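Beta-hydroxyacyl-(Acyl-carrier-protein) dehydratase FabA/FabZ (Xenorhabdus doucetiae, PDB 6QSR) probably acts as a hotdog-fold 3-hydroxyacyl-ACP dehydratase, working within the ApeI:P heterocomplex in the biosynthesis of aryl polyene pigments. Local coordinates at residues M131-Q136 / G141-E146; G145-S148 / L154-G157; D29-H34 / S91-K96; Q43-S48 / H53-V58; S65-Q70 / G76-E81. All coordinates share one frame; numbering follows the deposited sequence.

Contact 1: M131-Q136 / G141-E146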
# COMPACT_ATOMS: atom_id res chain seq x y z
N MET B 131 -5.77 -9.75 -10.22
CA MET B 131 -6.84 -8.77 -9.98
C MET B 131 -7.93 -8.86 -11.06
O MET B 131 -7.62 -9.00 -12.25
CB MET B 131 -6.29 -7.34 -9.93
CG MET B 131 -5.10 -7.12 -8.99
SD MET B 131 -5.48 -7.57 -7.29
CE MET B 131 -6.55 -6.22 -6.78
N ASN B 132 -9.19 -8.78 -10.63
CA ASN B 132 -10.38 -8.84 -11.50
C ASN B 132 -11.11 -7.50 -11.46
O ASN B 132 -11.43 -6.99 -10.38
CB ASN B 132 -11.36 -9.91 -11.02
CG ASN B 132 -10.79 -11.30 -11.10
OD1 ASN B 132 -10.06 -11.63 -12.04
ND2 ASN B 132 -11.14 -12.14 -10.14
N LEU B 133 -11.38 -6.94 -12.64
CA LEU B 133 -12.07 -5.65 -12.74
C LEU B 133 -13.52 -5.74 -12.24
O LEU B 133 -14.26 -6.62 -12.66
CB LEU B 133 -12.05 -5.18 -14.20
CG LEU B 133 -12.81 -3.90 -14.55
CD1 LEU B 133 -12.23 -2.70 -13.83
CD2 LEU B 133 -12.82 -3.70 -16.06
N LEU B 134 -13.90 -4.83 -11.34
CA LEU B 134 -15.31 -4.66 -10.95
C LEU B 134 -15.88 -3.48 -11.74
O LEU B 134 -16.76 -3.68 -12.58
CB LEU B 134 -15.46 -4.47 -9.43
CG LEU B 134 -14.83 -5.56 -8.54
CD1 LEU B 134 -14.96 -5.23 -7.06
CD2 LEU B 134 -15.44 -6.93 -8.83
N LEU B 135 -15.34 -2.29 -11.51
CA LEU B 135 -15.79 -1.03 -12.14
C LEU B 135 -14.60 -0.14 -12.49
O LEU B 135 -13.69 -0.01 -11.68
CB LEU B 135 -16.66 -0.22 -11.18
CG LEU B 135 -18.18 -0.36 -11.13
CD1 LEU B 135 -18.61 -1.35 -10.06
CD2 LEU B 135 -18.80 1.01 -10.86
N GLN B 136 -14.65 0.52 -13.65
CA GLN B 136 -13.61 1.47 -14.06
C GLN B 136 -14.16 2.61 -14.93
O GLN B 136 -15.13 2.42 -15.66
CB GLN B 136 -12.47 0.73 -14.78
CG GLN B 136 -11.33 1.59 -15.34
CD GLN B 136 -11.49 1.95 -16.81
OE1 GLN B 136 -12.14 1.24 -17.58
NE2 GLN B 136 -10.87 3.05 -17.21
N GLY B 141 -10.93 3.32 -10.41
CA GLY B 141 -10.96 1.88 -10.66
C GLY B 141 -11.33 1.13 -9.40
O GLY B 141 -10.95 1.52 -8.30
N SER B 142 -12.09 0.04 -9.56
CA SER B 142 -12.49 -0.81 -8.45
C SER B 142 -12.22 -2.26 -8.85
O SER B 142 -12.69 -2.71 -9.89
CB SER B 142 -13.96 -0.60 -8.13
OG SER B 142 -14.33 -1.37 -7.00
N PHE B 143 -11.42 -2.97 -8.04
CA PHE B 143 -10.94 -4.31 -8.38
C PHE B 143 -11.03 -5.25 -7.19
O PHE B 143 -10.76 -4.84 -6.06
CB PHE B 143 -9.47 -4.27 -8.83
CG PHE B 143 -9.26 -3.68 -10.20
CD1 PHE B 143 -9.33 -2.30 -10.41
CD2 PHE B 143 -8.92 -4.50 -11.28
CE1 PHE B 143 -9.12 -1.76 -11.67
CE2 PHE B 143 -8.70 -3.96 -12.54
CZ PHE B 143 -8.80 -2.59 -12.73
N GLU B 144 -11.40 -6.51 -7.44
CA GLU B 144 -11.26 -7.59 -6.45
C GLU B 144 -9.95 -8.31 -6.76
O GLU B 144 -9.54 -8.37 -7.92
CB GLU B 144 -12.44 -8.54 -6.54
CG GLU B 144 -12.55 -9.50 -5.36
CD GLU B 144 -13.92 -10.17 -5.27
OE1 GLU B 144 -14.34 -10.48 -4.13
OE2 GLU B 144 -14.56 -10.38 -6.32
N GLY B 145 -9.31 -8.86 -5.73
CA GLY B 145 -7.96 -9.39 -5.86
C GLY B 145 -7.63 -10.64 -5.07
O GLY B 145 -8.26 -10.94 -4.06
N GLU B 146 -6.62 -11.36 -5.54
CA GLU B 146 -6.12 -12.55 -4.87
C GLU B 146 -4.60 -12.63 -5.02
O GLU B 146 -4.07 -12.44 -6.13
CB GLU B 146 -6.81 -13.76 -5.48
CG GLU B 146 -6.32 -15.13 -5.03
CD GLU B 146 -6.89 -16.22 -5.92
OE1 GLU B 146 -6.12 -16.80 -6.71
OE2 GLU B 146 -8.12 -16.46 -5.84

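Contact 2: G145-S148 / L154-G157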
# COMPACT_ATOMS: atom_id res chain seq x y z
N GLY B 145 -9.31 -8.86 -5.73
CA GLY B 145 -7.96 -9.39 -5.86
C GLY B 145 -7.63 -10.64 -5.07
O GLY B 145 -8.26 -10.94 -4.06
N GLU B 146 -6.62 -11.36 -5.54
CA GLU B 146 -6.12 -12.55 -4.87
C GLU B 146 -4.60 -12.63 -5.02
O GLU B 146 -4.07 -12.44 -6.13
CB GLU B 146 -6.81 -13.76 -5.48
CG GLU B 146 -6.32 -15.13 -5.03
CD GLU B 146 -6.89 -16.22 -5.92
OE1 GLU B 146 -6.12 -16.80 -6.71
OE2 GLU B 146 -8.12 -16.46 -5.84
N ILE B 147 -3.91 -12.88 -3.91
CA ILE B 147 -2.50 -13.29 -3.92
C ILE B 147 -2.45 -14.78 -3.59
O ILE B 147 -3.00 -15.22 -2.57
CB ILE B 147 -1.62 -12.49 -2.95
CG1 ILE B 147 -1.76 -10.99 -3.24
CG2 ILE B 147 -0.15 -12.90 -3.07
CD1 ILE B 147 -0.83 -10.10 -2.46
N SER B 148 -1.79 -15.54 -4.46
CA SER B 148 -1.61 -16.98 -4.29
C SER B 148 -0.14 -17.37 -4.46
O SER B 148 0.66 -16.61 -5.03
CB SER B 148 -2.50 -17.73 -5.27
OG SER B 148 -2.11 -17.50 -6.61
N LEU B 154 -3.49 -17.00 -0.51
CA LEU B 154 -2.96 -16.42 0.72
C LEU B 154 -3.61 -15.09 1.12
O LEU B 154 -3.60 -14.76 2.30
CB LEU B 154 -1.46 -16.19 0.59
CG LEU B 154 -0.60 -17.43 0.37
CD1 LEU B 154 0.85 -17.00 0.20
CD2 LEU B 154 -0.72 -18.42 1.51
N VAL B 155 -4.12 -14.33 0.15
CA VAL B 155 -4.77 -13.04 0.40
C VAL B 155 -5.96 -12.88 -0.54
O VAL B 155 -5.86 -13.24 -1.71
CB VAL B 155 -3.80 -11.85 0.18
CG1 VAL B 155 -4.45 -10.54 0.62
CG2 VAL B 155 -2.49 -12.06 0.90
N THR B 156 -7.06 -12.36 -0.02
CA THR B 156 -8.19 -11.91 -0.85
C THR B 156 -8.47 -10.47 -0.45
O THR B 156 -8.07 -10.04 0.63
CB THR B 156 -9.46 -12.77 -0.68
OG1 THR B 156 -9.88 -12.80 0.69
CG2 THR B 156 -9.22 -14.20 -1.17
N GLY B 157 -9.15 -9.72 -1.32
CA GLY B 157 -9.42 -8.31 -1.04
C GLY B 157 -10.10 -7.56 -2.16
O GLY B 157 -10.16 -8.05 -3.30

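Contact 3: D29-H34 / S91-K96. With NA (sodium ion), chain C.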
# COMPACT_ATOMS: atom_id res chain seq x y z
N ASP B 29 7.75 -2.36 -14.74
CA ASP B 29 7.94 -0.92 -14.46
C ASP B 29 7.52 0.02 -15.61
O ASP B 29 7.15 1.16 -15.35
CB ASP B 29 9.39 -0.62 -14.03
CG ASP B 29 10.39 -0.70 -15.18
OD1 ASP B 29 10.97 -1.78 -15.39
OD2 ASP B 29 10.58 0.32 -15.87
N ARG B 30 7.59 -0.45 -16.86
CA ARG B 30 7.18 0.36 -18.02
C ARG B 30 5.67 0.67 -18.09
O ARG B 30 5.26 1.61 -18.77
CB ARG B 30 7.63 -0.32 -19.33
CG ARG B 30 9.13 -0.57 -19.45
CD ARG B 30 9.95 0.71 -19.46
NE ARG B 30 11.36 0.44 -19.78
CZ ARG B 30 11.85 0.25 -21.01
NH1 ARG B 30 13.15 0.01 -21.16
NH2 ARG B 30 11.07 0.29 -22.09
N TYR B 31 4.85 -0.12 -17.40
CA TYR B 31 3.41 0.11 -17.31
C TYR B 31 2.96 0.99 -16.12
O TYR B 31 1.77 1.31 -16.01
CB TYR B 31 2.68 -1.24 -17.23
CG TYR B 31 2.90 -2.13 -18.43
CD1 TYR B 31 2.30 -1.85 -19.66
CD2 TYR B 31 3.70 -3.27 -18.34
CE1 TYR B 31 2.49 -2.67 -20.76
CE2 TYR B 31 3.90 -4.10 -19.44
CZ TYR B 31 3.30 -3.80 -20.65
OH TYR B 31 3.50 -4.63 -21.72
N LEU B 32 3.90 1.38 -15.25
CA LEU B 32 3.61 2.14 -14.03
C LEU B 32 4.25 3.52 -14.03
O LEU B 32 5.35 3.68 -14.55
CB LEU B 32 4.13 1.37 -12.81
CG LEU B 32 3.46 0.02 -12.56
CD1 LEU B 32 4.22 -0.79 -11.52
CD2 LEU B 32 2.02 0.24 -12.13
N PRO B 33 3.60 4.51 -13.39
CA PRO B 33 4.32 5.77 -13.12
C PRO B 33 5.46 5.57 -12.11
O PRO B 33 6.43 6.32 -12.12
CB PRO B 33 3.23 6.69 -12.58
CG PRO B 33 2.20 5.78 -12.00
CD PRO B 33 2.26 4.50 -12.78
N HIS B 34 5.32 4.55 -11.26
CA HIS B 34 6.32 4.14 -10.27
C HIS B 34 7.66 3.87 -10.91
O HIS B 34 7.73 3.43 -12.06
CB HIS B 34 5.90 2.83 -9.56
CG HIS B 34 4.54 2.86 -8.93
ND1 HIS B 34 3.39 3.01 -9.67
CD2 HIS B 34 4.16 2.71 -7.65
CE1 HIS B 34 2.34 2.98 -8.85
NE2 HIS B 34 2.79 2.80 -7.62
N SER B 91 -4.02 -0.76 -15.99
CA SER B 91 -4.35 0.52 -16.62
C SER B 91 -3.24 0.99 -17.55
O SER B 91 -3.52 1.53 -18.62
CB SER B 91 -4.69 1.60 -15.59
OG SER B 91 -3.65 1.75 -14.65
N GLY B 92 -1.99 0.75 -17.16
CA GLY B 92 -0.84 1.07 -18.00
C GLY B 92 -0.82 0.36 -19.34
O GLY B 92 -0.56 0.99 -20.37
N TRP B 93 -1.07 -0.95 -19.32
CA TRP B 93 -1.14 -1.78 -20.52
C TRP B 93 -2.20 -1.26 -21.50
O TRP B 93 -1.94 -1.13 -22.69
CB TRP B 93 -1.42 -3.27 -20.18
CG TRP B 93 -2.10 -4.05 -21.30
CD1 TRP B 93 -3.44 -4.13 -21.54
CD2 TRP B 93 -1.47 -4.85 -22.30
NE1 TRP B 93 -3.69 -4.91 -22.64
CE2 TRP B 93 -2.50 -5.37 -23.13
CE3 TRP B 93 -0.14 -5.17 -22.59
CZ2 TRP B 93 -2.24 -6.20 -24.22
CZ3 TRP B 93 0.12 -6.00 -23.69
CH2 TRP B 93 -0.92 -6.51 -24.49
N HIS B 94 -3.39 -0.98 -20.97
CA HIS B 94 -4.50 -0.49 -21.79
C HIS B 94 -4.30 0.91 -22.35
O HIS B 94 -4.74 1.18 -23.47
CB HIS B 94 -5.82 -0.61 -21.01
CG HIS B 94 -6.29 -2.02 -20.91
ND1 HIS B 94 -6.20 -2.76 -19.75
CD2 HIS B 94 -6.80 -2.86 -21.85
CE1 HIS B 94 -6.66 -3.97 -19.97
NE2 HIS B 94 -7.03 -4.06 -21.24
N ARG B 95 -3.63 1.78 -21.61
CA ARG B 95 -3.21 3.09 -22.14
C ARG B 95 -2.20 2.94 -23.30
O ARG B 95 -2.29 3.68 -24.29
CB ARG B 95 -2.59 3.96 -21.05
CG ARG B 95 -3.59 4.60 -20.10
CD ARG B 95 -2.82 5.43 -19.08
NE ARG B 95 -3.69 6.19 -18.17
CZ ARG B 95 -3.67 7.51 -17.98
NH1 ARG B 95 -4.52 8.05 -17.11
NH2 ARG B 95 -2.83 8.32 -18.64
N LYS B 96 -1.26 2.01 -23.16
CA LYS B 96 -0.26 1.74 -24.20
C LYS B 96 -0.86 1.12 -25.47
O LYS B 96 -0.47 1.48 -26.57
CB LYS B 96 0.87 0.85 -23.68
CG LYS B 96 1.71 1.53 -22.61
CD LYS B 96 3.21 1.33 -22.79
CE LYS B 96 3.97 2.44 -22.09
NZ LYS B 96 5.42 2.13 -21.95
NA NA C . 7.74 3.25 -14.35
O HOH W 1 10.11 2.82 -14.72
O HOH W 2 6.64 3.56 -20.02
O HOH W 3 8.07 5.10 -15.53

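Contact 4: Q43-S48 / H53-V58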
# COMPACT_ATOMS: atom_id res chain seq x y z
N GLN B 43 7.19 -9.33 -12.84
CA GLN B 43 6.80 -9.93 -14.11
C GLN B 43 5.31 -9.73 -14.40
O GLN B 43 4.47 -9.99 -13.53
CB GLN B 43 7.12 -11.43 -14.02
CG GLN B 43 6.97 -12.22 -15.31
CD GLN B 43 8.29 -12.55 -15.98
OE1 GLN B 43 9.20 -11.72 -16.06
NE2 GLN B 43 8.40 -13.79 -16.47
N VAL B 44 4.98 -9.26 -15.61
CA VAL B 44 3.59 -9.30 -16.11
C VAL B 44 3.39 -10.68 -16.73
O VAL B 44 4.14 -11.07 -17.63
CB VAL B 44 3.30 -8.23 -17.19
CG1 VAL B 44 1.81 -8.19 -17.52
CG2 VAL B 44 3.73 -6.85 -16.74
N ILE B 45 2.41 -11.42 -16.23
CA ILE B 45 2.09 -12.76 -16.74
C ILE B 45 0.96 -12.69 -17.77
O ILE B 45 1.04 -13.31 -18.84
CB ILE B 45 1.71 -13.72 -15.59
CG1 ILE B 45 2.82 -13.82 -14.53
CG2 ILE B 45 1.40 -15.12 -16.12
CD1 ILE B 45 4.14 -14.39 -15.02
N ASN B 46 -0.10 -11.96 -17.46
CA ASN B 46 -1.24 -11.82 -18.38
C ASN B 46 -2.01 -10.54 -18.10
O ASN B 46 -2.08 -10.08 -16.95
CB ASN B 46 -2.17 -13.03 -18.27
CG ASN B 46 -2.72 -13.46 -19.61
OD1 ASN B 46 -3.60 -12.82 -20.16
ND2 ASN B 46 -2.18 -14.56 -20.14
N VAL B 47 -2.57 -9.97 -19.16
CA VAL B 47 -3.48 -8.84 -19.06
C VAL B 47 -4.60 -8.99 -20.08
O VAL B 47 -4.34 -9.39 -21.23
CB VAL B 47 -2.80 -7.47 -19.33
CG1 VAL B 47 -3.70 -6.34 -18.84
CG2 VAL B 47 -1.43 -7.36 -18.69
N SER B 48 -5.82 -8.66 -19.67
CA SER B 48 -6.97 -8.63 -20.57
C SER B 48 -7.87 -7.47 -20.16
O SER B 48 -7.58 -6.76 -19.21
CB SER B 48 -7.72 -9.96 -20.53
OG SER B 48 -8.45 -10.11 -19.32
N HIS B 53 -2.70 -10.45 -14.25
CA HIS B 53 -1.88 -11.39 -13.48
C HIS B 53 -0.43 -10.93 -13.56
O HIS B 53 0.15 -10.81 -14.66
CB HIS B 53 -2.02 -12.79 -14.08
CG HIS B 53 -1.25 -13.86 -13.35
ND1 HIS B 53 -1.27 -15.17 -13.76
CD2 HIS B 53 -0.46 -13.82 -12.25
CE1 HIS B 53 -0.51 -15.90 -12.96
NE2 HIS B 53 -0.02 -15.10 -12.03
N CYS B 54 0.15 -10.67 -12.39
CA CYS B 54 1.55 -10.30 -12.23
C CYS B 54 2.19 -11.18 -11.18
O CYS B 54 1.51 -11.80 -10.35
CB CYS B 54 1.69 -8.84 -11.80
SG CYS B 54 1.20 -7.63 -13.04
N GLN B 55 3.52 -11.20 -11.19
CA GLN B 55 4.28 -12.10 -10.36
C GLN B 55 5.45 -11.38 -9.71
O GLN B 55 6.01 -10.43 -10.25
CB GLN B 55 4.77 -13.27 -11.22
CG GLN B 55 5.15 -14.50 -10.42
CD GLN B 55 5.37 -15.72 -11.30
OE1 GLN B 55 6.36 -15.80 -12.01
NE2 GLN B 55 4.45 -16.68 -11.25
N VAL B 56 5.81 -11.85 -8.51
CA VAL B 56 6.96 -11.33 -7.79
C VAL B 56 7.45 -12.36 -6.79
O VAL B 56 6.65 -13.12 -6.24
CB VAL B 56 6.62 -9.99 -7.09
CG1 VAL B 56 5.61 -10.19 -5.96
CG2 VAL B 56 7.89 -9.32 -6.59
N THR B 57 8.76 -12.38 -6.56
CA THR B 57 9.38 -13.39 -5.68
C THR B 57 9.94 -12.69 -4.43
O THR B 57 10.55 -11.64 -4.52
CB THR B 57 10.44 -14.21 -6.44
OG1 THR B 57 9.82 -14.86 -7.56
CG2 THR B 57 11.10 -15.27 -5.56
N VAL B 58 9.69 -13.28 -3.26
CA VAL B 58 10.18 -12.74 -2.00
C VAL B 58 11.65 -13.15 -1.87
O VAL B 58 11.97 -14.27 -1.45
CB VAL B 58 9.35 -13.21 -0.79
CG1 VAL B 58 9.86 -12.56 0.49
CG2 VAL B 58 7.86 -12.89 -0.97

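Contact 5: S65-Q70 / G76-E81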
# COMPACT_ATOMS: atom_id res chain seq x y z
N SER B 65 13.30 -6.64 -1.56
CA SER B 65 14.35 -6.69 -0.51
C SER B 65 14.39 -5.51 0.49
O SER B 65 14.62 -5.75 1.67
CB SER B 65 15.73 -6.98 -1.10
OG SER B 65 16.20 -5.93 -1.91
N PRO B 66 14.12 -4.26 0.03
CA PRO B 66 14.01 -3.15 0.98
C PRO B 66 12.86 -3.23 2.00
O PRO B 66 12.90 -2.53 3.01
CB PRO B 66 13.80 -1.92 0.07
CG PRO B 66 14.35 -2.33 -1.25
CD PRO B 66 13.99 -3.78 -1.36
N PHE B 67 11.86 -4.08 1.74
CA PHE B 67 10.65 -4.17 2.57
C PHE B 67 10.57 -5.42 3.46
O PHE B 67 9.56 -5.63 4.14
CB PHE B 67 9.42 -4.08 1.65
CG PHE B 67 9.51 -2.98 0.64
CD1 PHE B 67 9.27 -1.66 1.01
CD2 PHE B 67 9.92 -3.25 -0.66
CE1 PHE B 67 9.39 -0.63 0.08
CE2 PHE B 67 10.05 -2.22 -1.59
CZ PHE B 67 9.78 -0.91 -1.22
N LEU B 68 11.62 -6.24 3.46
CA LEU B 68 11.65 -7.45 4.30
C LEU B 68 11.89 -7.07 5.76
O LEU B 68 12.62 -6.12 6.05
CB LEU B 68 12.73 -8.43 3.85
CG LEU B 68 12.75 -8.82 2.38
CD1 LEU B 68 13.89 -9.80 2.11
CD2 LEU B 68 11.42 -9.39 1.93
N ASN B 69 11.27 -7.83 6.67
CA ASN B 69 11.41 -7.60 8.11
C ASN B 69 12.73 -8.25 8.59
O ASN B 69 13.47 -8.85 7.80
CB ASN B 69 10.16 -8.12 8.87
CG ASN B 69 10.01 -9.63 8.82
OD1 ASN B 69 10.96 -10.35 8.54
ND2 ASN B 69 8.80 -10.12 9.09
N GLN B 70 13.01 -8.15 9.88
CA GLN B 70 14.28 -8.63 10.44
C GLN B 70 14.53 -10.14 10.27
O GLN B 70 15.68 -10.60 10.31
CB GLN B 70 14.42 -8.22 11.92
CG GLN B 70 13.41 -8.85 12.87
CD GLN B 70 13.32 -8.13 14.20
OE1 GLN B 70 13.06 -6.92 14.25
NE2 GLN B 70 13.52 -8.85 15.28
N GLY B 76 2.68 -9.15 5.67
CA GLY B 76 1.42 -9.38 4.98
C GLY B 76 0.71 -8.15 4.44
O GLY B 76 0.06 -8.23 3.41
N TRP B 77 0.84 -7.03 5.14
CA TRP B 77 0.21 -5.78 4.73
C TRP B 77 0.70 -5.20 3.40
O TRP B 77 -0.03 -4.45 2.74
CB TRP B 77 0.27 -4.72 5.84
CG TRP B 77 1.63 -4.34 6.35
CD1 TRP B 77 2.46 -3.39 5.84
CD2 TRP B 77 2.28 -4.85 7.52
NE1 TRP B 77 3.60 -3.30 6.60
CE2 TRP B 77 3.51 -4.19 7.64
CE3 TRP B 77 1.95 -5.84 8.47
CZ2 TRP B 77 4.42 -4.46 8.68
CZ3 TRP B 77 2.85 -6.11 9.50
CH2 TRP B 77 4.07 -5.42 9.60
N PHE B 78 1.90 -5.58 2.96
CA PHE B 78 2.37 -5.24 1.61
C PHE B 78 1.54 -5.86 0.46
O PHE B 78 1.69 -5.45 -0.69
CB PHE B 78 3.87 -5.57 1.44
CG PHE B 78 4.76 -4.62 2.14
CD1 PHE B 78 5.19 -3.46 1.51
CD2 PHE B 78 5.13 -4.82 3.47
CE1 PHE B 78 5.99 -2.55 2.17
CE2 PHE B 78 5.93 -3.91 4.14
CZ PHE B 78 6.37 -2.77 3.49
N ALA B 79 0.68 -6.83 0.77
CA ALA B 79 -0.32 -7.32 -0.17
C ALA B 79 -1.13 -6.21 -0.85
O ALA B 79 -1.40 -6.29 -2.05
CB ALA B 79 -1.26 -8.31 0.53
N ILE B 80 -1.52 -5.18 -0.10
CA ILE B 80 -2.29 -4.09 -0.69
C ILE B 80 -1.50 -3.32 -1.75
O ILE B 80 -2.08 -2.93 -2.77
CB ILE B 80 -2.89 -3.10 0.34
CG1 ILE B 80 -1.82 -2.42 1.20
CG2 ILE B 80 -3.89 -3.83 1.21
CD1 ILE B 80 -1.85 -0.91 1.15
N GLU B 81 -0.19 -3.14 -1.53
CA GLU B 81 0.67 -2.44 -2.48
C GLU B 81 0.97 -3.29 -3.72
O GLU B 81 1.04 -2.76 -4.82
CB GLU B 81 1.98 -1.99 -1.83
CG GLU B 81 2.90 -1.14 -2.72
CD GLU B 81 2.29 0.19 -3.16
OE1 GLU B 81 1.31 0.64 -2.55
OE2 GLU B 81 2.81 0.79 -4.13

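Contact 1: M131-Q136 / G141-E146
Leu133 lays its CD1 methyl over one face of the Phe143 ring, 3.6 Å from CZ and set toward the rim. With CG anti to the backbone N (chi1 176°), Leu133 crosses the ring obliquely. On this face, toward helix 79-97, Met131, bent at chi2 and chi3, curls over Gly145 until SD stands 3.4 Å from the glycine CA, while its CE touches Phe143 CB at 4.1 Å. Met83, Ala86 and Ile87 of helix 79-97 cover Met131, and Trp90 meets the Phe143 ring edge-to-face. The sheet of the hotdog fold is thus packed tightly against its central helix, and strand 140-149 runs antiparallel to 126-133 and 135-136. A classic beta bulge breaks the register here: Ser142 O accepts from both Leu134 N (2.8 Å) and Leu135 N (3.1 Å), each donor tilted from the carbonyl plane. Beyond it, Ser142 N returns a 2.7 Å bond to Leu135 O. The face carrying Asn132, Leu135, Ser142 and Glu144 is looser and more exposed, Asn132 and Leu135 most of all. Leu134, at the bulge, spreads over Ser142 and Glu144, its CD2 reaching Glu144 CB at 4.1 Å. Ser142 OG is hydrogen-bonded to Asn160, and Glu144 makes a long, weak ion pair with Arg158.

Contact 2: G145-S148 / L154-G157
A beta hairpin of the hotdog sheet, strands 140-149 and 152-162, is joined here by antiparallel pairing, with Ile147 and Val155 side by side on the face toward helix 79-97. Their CB atoms are 3.9 Å apart and the two side chains point the same way. Ile147 has CG1 anti to the carbonyl carbon (chi1 -55°), which carries the CG1 branch past Val155 CB. Ala79 touches both residues; Met82 adds to the cover of Ile147, and Met83 and Phe121 to that of Val155. Both the N and the O of Ile147 are bonded to the partner strand. Its N donates to Val155 O at 3.0 Å. Its O accepts in the carbonyl plane from Leu154 N (2.8 Å) and Val155 N (3.1 Å). At the other end Gly145 N binds Gly157 O at 2.7 Å, and the return bond from Gly157 N to Gly145 O is weak. Between these pairs, Glu146 CA approaches Val155 O at 3.2 Å in a CA-H...O contact, and Glu146 and Thr156 stand on the more exposed face. Two successive residues, Leu154 and Val155, opposing the single Ile147 are the signature of a classic beta bulge.

Contact 3: D29-H34 / S91-K96
Tyr31 lies alongside Trp93, its ring against the helix backbone with Gly92 C at its edge, so that CD1 comes 3.5 Å from Trp93 N and CE1 4.0 Å from Trp93 CB. The Tyr31 side chain leaves with CG anti to the carbonyl carbon (chi1 -60°), and its OH arrives in plane at the edge of the indole, 3.8 Å from CE3. That hydroxyl is hydrogen-bonded to Leu26 N. Gly92, without a side chain, lets the loop settle on helix 79-97: its CA sits 3.3 Å from Tyr31 O in a CA-H...O contact. At the outer rim Lys96 NZ donates a hydrogen bond to Arg30 O at 3.2 Å, from above the carbonyl plane. Water 2 bridges the same two atoms. The far side of the loop wraps a sodium ion, bound by the carbonyl oxygens of Asp29 (2.4 Å), Leu32 (2.4 Å) and His34 (2.3 Å) and by waters 1 and 3. Pro33 packs on Phe33 of the AMP-dependent synthetase and ligase chain, and the His34 ring meets that phenyl edge-to-face. No carboxylate binds the ion directly; Asp29 OD2, linked through water 1 and in a long ion pair with Arg30 NE, may offset part of its charge.

Contact 4: Q43-S48 / H53-V58
Strands 43-48 and 51-57 run antiparallel, with segment axes 4.5 Å apart at 157°, and their register slips by one residue at a classic beta bulge. This hairpin of the hotdog sheet pairs Gln43 with Gln55 and Val44 with Cys54, then sets Ile45 and Asn46 together against His53. His53 O is held by two donors, Ile45 N at 2.8 Å and Asn46 N at 3.0 Å, while His53 N returns a bond to Asn46 O. Val44 and Cys54 turn to the buried face, where both touch Val89 of helix 79-97. On the other face the imidazole of His53 is spread flat beneath Ile45, whose CB lies over the ring centre, 3.7 Å above its plane. CG of His53 anti to the backbone N (chi1 -178°) carries the ring out from the strand and under Ile45 CB. Ile45 then bridges to the next side chain on this face: its CG1 meets Gln55 CB at 3.9 Å. The polar ends of His53 and Gln55 converge on one acceptor of strand 126-133, Asp128 OD1, which receives bonds from His53 NE2 and Gln55 NE2 and so helps fix the imidazole's rotation. The Ile45 CG2 methyl closes over the same ring face, 3.6 Å from His53 ND1.

Contact 5: S65-Q70 / G76-E81
The Phe78 ring carries Phe67 CB over one face, 3.7 Å above the plane and displaced toward the rim, while one face of the Phe67 ring is covered by Pro66 CB from its own segment, lying over the ring centre. The planes of the two phenyl groups meet obliquely at 50°, with centroids 5.4 Å apart. In the hotdog fold this aromatic pair joins the loop after strand 51-57 to the N-terminal approach of the central helix 79-97, which the sheet wraps around. The contact is carried by these two side chains alone, and no hydrogen bond crosses it. They approach at about a right angle: the backbone puts Phe67 CB over the Phe78 face, and CG anti to the carbonyl carbon (chi1 -46°) swings the Phe67 ring so that its CD1 side reaches Phe78 CE1. Both residues are buried. Met38, Leu40 and Leu74 pack around Phe67, and Met1 of the AMP-dependent synthetase and ligase chain also touches it. The same partner chain contributes Asp46, which packs on Phe78 and accepts a hydrogen bond from Trp77 NE1, so this corner belongs to the interface of the heterocomplex. Gly76 to Phe78 have helical backbone angles, and Ala79 N bonds Gly76 O at 3.1 Å. Phe67 CB stands 3.8 Å from both Phe78 CE1 and Phe78 CZ, and the nearest approach of the two rings is Phe67 CD1 to Phe78 CE1, at 3.6 Å.

From the N terminus, the sodium-binding loop 29-34 opens contact 3, which closes only at 91-96, late in helix 79-97. Within that long loop lie contact 4, the hairpin 43-48/53-58, and then contact 5, which brings 65-70 back to the N-terminal approach of the same helix; the two follow in series. Contacts 1 and 2 come afterwards and share Gly145 and Glu146, one hairpin beginning where the other ends on strand 140-149. Contacts 1, 2 and 4 build one sheet, with 51-57 and 126-133 as neighbours. Ala79 connects contact 5 to contact 2, and Trp93 packs on Val47 between contacts 3 and 4, tying sheet to helix.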